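Local coordinates for isatin hydrolase (PDB 5NMP), which hydrolyses isatin, probably opening its lactam ring to give isatinate, in a manganese-dependent reaction, at residues R91-N96 / G221-G226; S97-A102 / K249-S254. All blocks are in the same frame, centred on the assembly; numbering follows the deposited sequence.

Contact 1 of 2, residues R91-N96 / G221-G226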
ATOM      1  N   ARG A  91      14.315  11.259  14.858  1.00 50.58           N
ATOM      2  CA  ARG A  91      14.574   9.958  15.468  1.00 51.65           C
ATOM      3  C   ARG A  91      13.765   9.679  16.742  1.00 56.71           C
ATOM      4  O   ARG A  91      13.511   8.520  17.072  1.00 53.31           O
ATOM      5  CB  ARG A  91      16.069   9.822  15.777  1.00 48.51           C
ATOM      6  CG  ARG A  91      16.568  10.774  16.853  1.00 54.60           C
ATOM      7  CD  ARG A  91      18.067  10.642  17.067  1.00 58.66           C
ATOM      8  NE  ARG A  91      18.452   9.273  17.389  1.00 63.51           N
ATOM      9  CZ  ARG A  91      19.702   8.882  17.615  1.00 64.72           C
ATOM     10  NH1 ARG A  91      20.691   9.763  17.558  1.00 65.59           N
ATOM     11  NH2 ARG A  91      19.961   7.612  17.899  1.00 63.52           N
ATOM     12  N   ASP A  92      13.355  10.726  17.450  1.00 61.02           N
ATOM     13  CA  ASP A  92      12.790  10.539  18.785  1.00 60.98           C
ATOM     14  C   ASP A  92      11.283  10.766  18.892  1.00 58.08           C
ATOM     15  O   ASP A  92      10.728  10.689  19.986  1.00 63.08           O
ATOM     16  CB  ASP A  92      13.513  11.444  19.784  1.00 66.82           C
ATOM     17  CG  ASP A  92      14.930  10.980  20.061  1.00 75.73           C
ATOM     18  OD1 ASP A  92      15.138   9.750  20.149  1.00 76.04           O
ATOM     19  OD2 ASP A  92      15.834  11.837  20.181  1.00 78.42           O
ATOM     20  N   TYR A  93      10.620  11.039  17.773  1.00 57.08           N
ATOM     21  CA  TYR A  93       9.163  11.139  17.775  1.00 62.15           C
ATOM     22  C   TYR A  93       8.540   9.763  18.026  1.00 66.53           C
ATOM     23  O   TYR A  93       9.062   8.753  17.556  1.00 68.73           O
ATOM     24  CB  TYR A  93       8.650  11.716  16.455  1.00 57.90           C
ATOM     25  CG  TYR A  93       8.843  13.208  16.295  1.00 53.36           C
ATOM     26  CD1 TYR A  93       9.873  13.717  15.511  1.00 52.36           C
ATOM     27  CD2 TYR A  93       7.984  14.108  16.913  1.00 51.91           C
ATOM     28  CE1 TYR A  93      10.047  15.084  15.351  1.00 48.88           C
ATOM     29  CE2 TYR A  93       8.149  15.476  16.759  1.00 52.44           C
ATOM     30  CZ  TYR A  93       9.183  15.958  15.978  1.00 51.33           C
ATOM     31  OH  TYR A  93       9.349  17.319  15.825  1.00 46.35           O
ATOM     32  N   PRO A  94       7.426   9.721  18.776  1.00 65.55           N
ATOM     33  CA  PRO A  94       6.762   8.464  19.151  1.00 67.47           C
ATOM     34  C   PRO A  94       6.336   7.597  17.960  1.00 69.85           C
ATOM     35  O   PRO A  94       6.779   6.453  17.852  1.00 77.99           O
ATOM     36  CB  PRO A  94       5.536   8.942  19.937  1.00 64.61           C
ATOM     37  CG  PRO A  94       5.931  10.264  20.473  1.00 65.24           C
ATOM     38  CD  PRO A  94       6.788  10.886  19.411  1.00 64.42           C
ATOM     39  N   GLY A  95       5.482   8.125  17.089  1.00 59.65           N
ATOM     40  CA  GLY A  95       5.040   7.378  15.925  1.00 57.49           C
ATOM     41  C   GLY A  95       5.777   7.840  14.686  1.00 59.00           C
ATOM     42  O   GLY A  95       5.200   8.497  13.821  1.00 63.36           O
ATOM     43  N   ASN A  96       7.059   7.497  14.604  1.00 54.35           N
ATOM     44  CA  ASN A  96       7.932   8.026  13.564  1.00 50.68           C
ATOM     45  C   ASN A  96       8.368   6.985  12.535  1.00 50.71           C
ATOM     46  O   ASN A  96       9.056   7.312  11.570  1.00 55.29           O
ATOM     47  CB  ASN A  96       9.170   8.659  14.200  1.00 50.50           C
ATOM     48  CG  ASN A  96      10.036   7.642  14.916  1.00 55.94           C
ATOM     49  OD1 ASN A  96       9.569   6.567  15.291  1.00 61.88           O
ATOM     50  ND2 ASN A  96      11.303   7.979  15.116  1.00 54.60           N
ATOM     51  N   GLY A 221      12.150  16.627  10.757  1.00 49.54           N
ATOM     52  CA  GLY A 221      12.407  17.279  12.027  1.00 49.07           C
ATOM     53  C   GLY A 221      11.144  17.864  12.630  1.00 51.82           C
ATOM     54  O   GLY A 221      11.092  18.153  13.827  1.00 54.21           O
ATOM     55  N   ALA A 222      10.124  18.042  11.796  1.00 47.55           N
ATOM     56  CA  ALA A 222       8.840  18.552  12.254  1.00 46.97           C
ATOM     57  C   ALA A 222       7.782  17.460  12.175  1.00 51.71           C
ATOM     58  O   ALA A 222       6.588  17.744  12.072  1.00 58.51           O
ATOM     59  CB  ALA A 222       8.420  19.764  11.435  1.00 46.26           C
ATOM     60  N   ASN A 223       8.240  16.211  12.204  1.00 49.80           N
ATOM     61  CA  ASN A 223       7.360  15.045  12.215  1.00 51.80           C
ATOM     62  C   ASN A 223       6.466  14.954  10.968  1.00 51.03           C
ATOM     63  O   ASN A 223       5.321  14.513  11.053  1.00 52.29           O
ATOM     64  CB  ASN A 223       6.504  15.053  13.490  1.00 47.30           C
ATOM     65  CG  ASN A 223       6.036  13.666  13.897  1.00 53.46           C
ATOM     66  OD1 ASN A 223       6.515  12.657  13.381  1.00 52.83           O
ATOM     67  ND2 ASN A 223       5.100  13.612  14.838  1.00 52.40           N
ATOM     68  N   ARG A 224       7.003  15.369   9.818  1.00 49.40           N
ATOM     69  CA  ARG A 224       6.288  15.287   8.539  1.00 47.84           C
ATOM     70  C   ARG A 224       6.840  14.160   7.668  1.00 49.00           C
ATOM     71  O   ARG A 224       7.800  13.487   8.047  1.00 50.53           O
ATOM     72  CB  ARG A 224       6.378  16.604   7.766  1.00 48.51           C
ATOM     73  CG  ARG A 224       6.043  17.850   8.553  1.00 52.99           C
ATOM     74  CD  ARG A 224       4.591  17.868   8.963  1.00 60.58           C
ATOM     75  NE  ARG A 224       4.068  19.230   9.026  1.00 65.19           N
ATOM     76  CZ  ARG A 224       4.198  20.033  10.076  1.00 64.59           C
ATOM     77  NH1 ARG A 224       4.841  19.615  11.156  1.00 66.75           N
ATOM     78  NH2 ARG A 224       3.686  21.254  10.044  1.00 66.23           N
ATOM     79  N   TYR A 225       6.255  13.985   6.485  1.00 46.87           N
ATOM     80  CA  TYR A 225       6.564  12.831   5.640  1.00 45.14           C
ATOM     81  C   TYR A 225       6.983  13.215   4.220  1.00 46.85           C
ATOM     82  O   TYR A 225       6.826  14.364   3.803  1.00 44.38           O
ATOM     83  CB  TYR A 225       5.355  11.891   5.583  1.00 42.40           C
ATOM     84  CG  TYR A 225       4.661  11.722   6.918  1.00 45.37           C
ATOM     85  CD1 TYR A 225       5.223  10.942   7.921  1.00 43.81           C
ATOM     86  CD2 TYR A 225       3.448  12.347   7.176  1.00 45.03           C
ATOM     87  CE1 TYR A 225       4.597  10.788   9.141  1.00 44.18           C
ATOM     88  CE2 TYR A 225       2.814  12.199   8.393  1.00 46.15           C
ATOM     89  CZ  TYR A 225       3.393  11.417   9.372  1.00 49.00           C
ATOM     90  OH  TYR A 225       2.765  11.268  10.588  1.00 49.44           O
ATOM     91  N   GLY A 226       7.512  12.242   3.480  1.00 45.97           N
ATOM     92  CA  GLY A 226       7.925  12.466   2.105  1.00 44.42           C
ATOM     93  C   GLY A 226       7.500  11.369   1.142  1.00 48.09           C
ATOM     94  O   GLY A 226       7.328  10.212   1.533  1.00 47.78           O
TER
HETATM   95  O   HOH W   1       4.514  10.896  16.821  1.00 51.97           O
HETATM   96  O   HOH W   2       4.808  10.593  12.407  1.00 63.68           O
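The aromatic ring of Y93 lies flat against the side-chain amide of N223, the two planes only 9° apart, in a good example of how a loop can be docked on the end of a helix. N223 CB sits over the middle of the ring, 3.7 Å from the Y93 ring centroid, close enough to the normal to count as a CH-pi contact. Beyond it, the amide spreads across the CG side of the same face, bringing N223 ND2 to 3.6 Å from Y93 CD2. A chi1 of -155° swings the N223 amide away from its own backbone N, so that the side chain runs along the ring instead of pointing its end at it. At the far edge of the ring, Y93 OH donates to G221 O at 2.8 Å, approaching from above the carbonyl plane, 39° out of it. Face and edge together fix both the tilt and the reach of the tyrosine.

The other half of the contact is looser, for here G95 meets N223 through water. One water donates to G95 O at 2.6 Å and to N223 OD1 at 2.9 Å, and accepts from Y225 OH. A second accepts from G95 N and, weakly, from N223 ND2.

N223, with its positive phi, is the C-prime residue of the Schellman motif that ends helix 214-221. The contact thus places the loop that follows strand 80-82 over this helix terminus, at the surface, just where the chain turns into strand 225-228; helix 179-187 packs nearby against A222 and R224.

Contact 2 of 2, residues S97-A102 / K249-S254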
ATOM      1  N   SER A  97       7.979   5.732  12.746  1.00 46.40           N
ATOM      2  CA  SER A  97       8.300   4.666  11.802  1.00 49.05           C
ATOM      3  C   SER A  97       7.029   4.158  11.128  1.00 49.26           C
ATOM      4  O   SER A  97       5.927   4.376  11.631  1.00 49.37           O
ATOM      5  CB  SER A  97       9.034   3.524  12.505  1.00 54.96           C
ATOM      6  OG  SER A  97       8.293   3.047  13.613  1.00 62.18           O
ATOM      7  N   VAL A  98       7.182   3.475   9.994  1.00 46.58           N
ATOM      8  CA  VAL A  98       6.032   3.103   9.167  1.00 48.07           C
ATOM      9  C   VAL A  98       5.086   2.116   9.852  1.00 51.99           C
ATOM     10  O   VAL A  98       3.950   1.932   9.415  1.00 55.16           O
ATOM     11  CB  VAL A  98       6.479   2.502   7.811  1.00 47.70           C
ATOM     12  CG1 VAL A  98       7.030   3.589   6.900  1.00 40.01           C
ATOM     13  CG2 VAL A  98       7.497   1.392   8.017  1.00 45.55           C
ATOM     14  N   ASP A  99       5.548   1.488  10.927  1.00 53.01           N
ATOM     15  CA  ASP A  99       4.708   0.566  11.679  1.00 55.72           C
ATOM     16  C   ASP A  99       4.038   1.238  12.881  1.00 57.75           C
ATOM     17  O   ASP A  99       3.145   0.658  13.497  1.00 62.48           O
ATOM     18  CB  ASP A  99       5.528  -0.639  12.148  1.00 65.26           C
ATOM     19  CG  ASP A  99       6.686  -0.243  13.049  1.00 72.46           C
ATOM     20  OD1 ASP A  99       7.271   0.836  12.821  1.00 72.56           O
ATOM     21  OD2 ASP A  99       7.011  -1.007  13.985  1.00 74.15           O
ATOM     22  N   THR A 100       4.462   2.457  13.213  1.00 52.90           N
ATOM     23  CA  THR A 100       3.922   3.141  14.388  1.00 49.31           C
ATOM     24  C   THR A 100       3.248   4.480  14.081  1.00 48.09           C
ATOM     25  O   THR A 100       2.566   5.035  14.942  1.00 50.33           O
ATOM     26  CB  THR A 100       5.019   3.386  15.450  1.00 53.41           C
ATOM     27  OG1 THR A 100       6.020   4.262  14.920  1.00 57.98           O
ATOM     28  CG2 THR A 100       5.661   2.072  15.874  1.00 51.88           C
ATOM     29  N   ILE A 101       3.439   5.002  12.872  1.00 45.95           N
ATOM     30  CA  ILE A 101       2.742   6.221  12.456  1.00 44.80           C
ATOM     31  C   ILE A 101       1.237   6.001  12.517  1.00 48.97           C
ATOM     32  O   ILE A 101       0.742   4.970  12.059  1.00 54.95           O
ATOM     33  CB  ILE A 101       3.127   6.653  11.022  1.00 46.09           C
ATOM     34  CG1 ILE A 101       4.592   7.062  10.946  1.00 41.32           C
ATOM     35  CG2 ILE A 101       2.260   7.809  10.546  1.00 41.53           C
ATOM     36  CD1 ILE A 101       5.068   7.290   9.531  1.00 54.92           C
ATOM     37  N   ALA A 102       0.513   6.958  13.092  1.00 49.74           N
ATOM     38  CA  ALA A 102      -0.945   6.883  13.161  1.00 49.95           C
ATOM     39  C   ALA A 102      -1.556   6.708  11.772  1.00 52.33           C
ATOM     40  O   ALA A 102      -1.318   7.526  10.883  1.00 54.89           O
ATOM     41  CB  ALA A 102      -1.509   8.123  13.832  1.00 45.94           C
ATOM     42  N   LYS A 249       3.832  -2.252   6.767  1.00 52.89           N
ATOM     43  CA  LYS A 249       4.018  -2.229   8.211  1.00 50.00           C
ATOM     44  C   LYS A 249       5.322  -2.922   8.608  1.00 50.18           C
ATOM     45  O   LYS A 249       5.315  -3.926   9.322  1.00 47.19           O
ATOM     46  CB  LYS A 249       2.827  -2.881   8.914  1.00 49.20           C
ATOM     47  CG  LYS A 249       2.666  -2.454  10.360  1.00 49.67           C
ATOM     48  CD  LYS A 249       1.334  -2.900  10.926  1.00 50.81           C
ATOM     49  CE  LYS A 249       1.136  -2.354  12.331  1.00 53.50           C
ATOM     50  NZ  LYS A 249      -0.109  -2.874  12.963  1.00 57.43           N
ATOM     51  N   ILE A 250       6.436  -2.369   8.133  1.00 50.46           N
ATOM     52  CA  ILE A 250       7.767  -2.894   8.427  1.00 51.37           C
ATOM     53  C   ILE A 250       8.203  -2.507   9.836  1.00 56.11           C
ATOM     54  O   ILE A 250       8.245  -1.322  10.173  1.00 56.39           O
ATOM     55  CB  ILE A 250       8.811  -2.375   7.412  1.00 50.75           C
ATOM     56  CG1 ILE A 250       8.372  -2.700   5.982  1.00 48.09           C
ATOM     57  CG2 ILE A 250      10.190  -2.950   7.710  1.00 40.59           C
ATOM     58  CD1 ILE A 250       9.371  -2.287   4.931  1.00 45.73           C
ATOM     59  N   GLU A 251       8.528  -3.509  10.650  1.00 58.60           N
ATOM     60  CA  GLU A 251       8.912  -3.285  12.042  1.00 60.90           C
ATOM     61  C   GLU A 251      10.094  -2.328  12.159  1.00 58.54           C
ATOM     62  O   GLU A 251      11.213  -2.660  11.767  1.00 56.78           O
ATOM     63  CB  GLU A 251       9.247  -4.613  12.724  1.00 63.81           C
ATOM     64  CG  GLU A 251       9.511  -4.495  14.216  1.00 69.92           C
ATOM     65  CD  GLU A 251       9.873  -5.827  14.849  1.00 80.41           C
ATOM     66  OE1 GLU A 251      10.777  -6.515  14.328  1.00 82.59           O
ATOM     67  OE2 GLU A 251       9.244  -6.189  15.867  1.00 86.14           O
ATOM     68  N   GLY A 252       9.832  -1.138  12.691  1.00 57.23           N
ATOM     69  CA  GLY A 252      10.857  -0.123  12.854  1.00 56.16           C
ATOM     70  C   GLY A 252      11.331   0.467  11.538  1.00 55.39           C
ATOM     71  O   GLY A 252      12.408   1.061  11.468  1.00 54.58           O
ATOM     72  N   GLY A 253      10.523   0.308  10.494  1.00 53.47           N
ATOM     73  CA  GLY A 253      10.892   0.757   9.162  1.00 50.98           C
ATOM     74  C   GLY A 253      11.010   2.263   9.018  1.00 49.38           C
ATOM     75  O   GLY A 253      10.154   3.011   9.492  1.00 49.03           O
ATOM     76  N   SER A 254      12.074   2.705   8.353  1.00 47.07           N
ATOM     77  CA  SER A 254      12.310   4.127   8.130  1.00 44.31           C
ATOM     78  C   SER A 254      11.507   4.629   6.936  1.00 44.10           C
ATOM     79  O   SER A 254      11.396   5.832   6.700  1.00 47.65           O
ATOM     80  CB  SER A 254      13.795   4.395   7.909  1.00 45.47           C
ATOM     81  OG  SER A 254      14.201   3.951   6.626  1.00 44.08           O
TER
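The hydroxyl oxygen of S97, which faces the CA of G252 across the contact, takes part in two hydrogen bonds: T100 OG1 donates to it, and S97 OG donates in turn to D99 OD1 at 2.6 Å, meeting that oxygen nearly along its C-O axis. The second carboxylate oxygen crosses the interface. D99 OD2 accepts from G252 N at 3.1 Å in a fairly straight bond (163°), although the amide comes from well above the carboxylate plane. Placing CG between the backbone N and the carbonyl carbon (chi1 60°) lets the D99 carboxylate serve both partners. D99 CB, placed by the backbone, lies 3.4 Å from I250 O.

Next to this carboxylate, backbone meets backbone: V98 N donates to G253 O at 3.0 Å, again nearly straight. G253 has no side chain, and V98 CG2 fits close beside it, 4.0 Å from I250 CB. On the other flank, the extended K249 runs past D99, with K249 CG 3.8 Å from D99 CB, before its NZ reaches T29 O of the second subunit. V98 O and G252 O likewise bond to that subunit, through its R259 and Y67, so the loop pair forms part of the dimer interface.

The arrangement illustrates a side-chain carboxylate holding a tight turn from outside. I250 to G253 form a type II beta turn, closed by G253 N to I250 O and carrying glycine, G252, at its positive-phi third position. Immediately after the turn, S254 OG hydrogen-bonds H76, a manganese ligand, so S254 is a second-shell residue of the metal site and the turn lies next to it.

In the fold
Followed from the N terminus, the chain passes the metal-ligand strand 80-82 and enters a long loop whose consecutive pieces, 91-96 and 97-102, supply the first halves of both contacts. It then runs through strands 107-114, 147-151 and 193-195 before 221-226 returns to close contact 1 across 124 intervening residues. Strand 239-244 follows, and 249-254 closes contact 2 across 146. The two closures therefore cross instead of nesting. One loop is tied to the segments that lead into strands 225-228 and 255-257, which lie on either side of strand 80-82 in the sheet. The contacts also touch directly, where G95 and Y225 pack against I101.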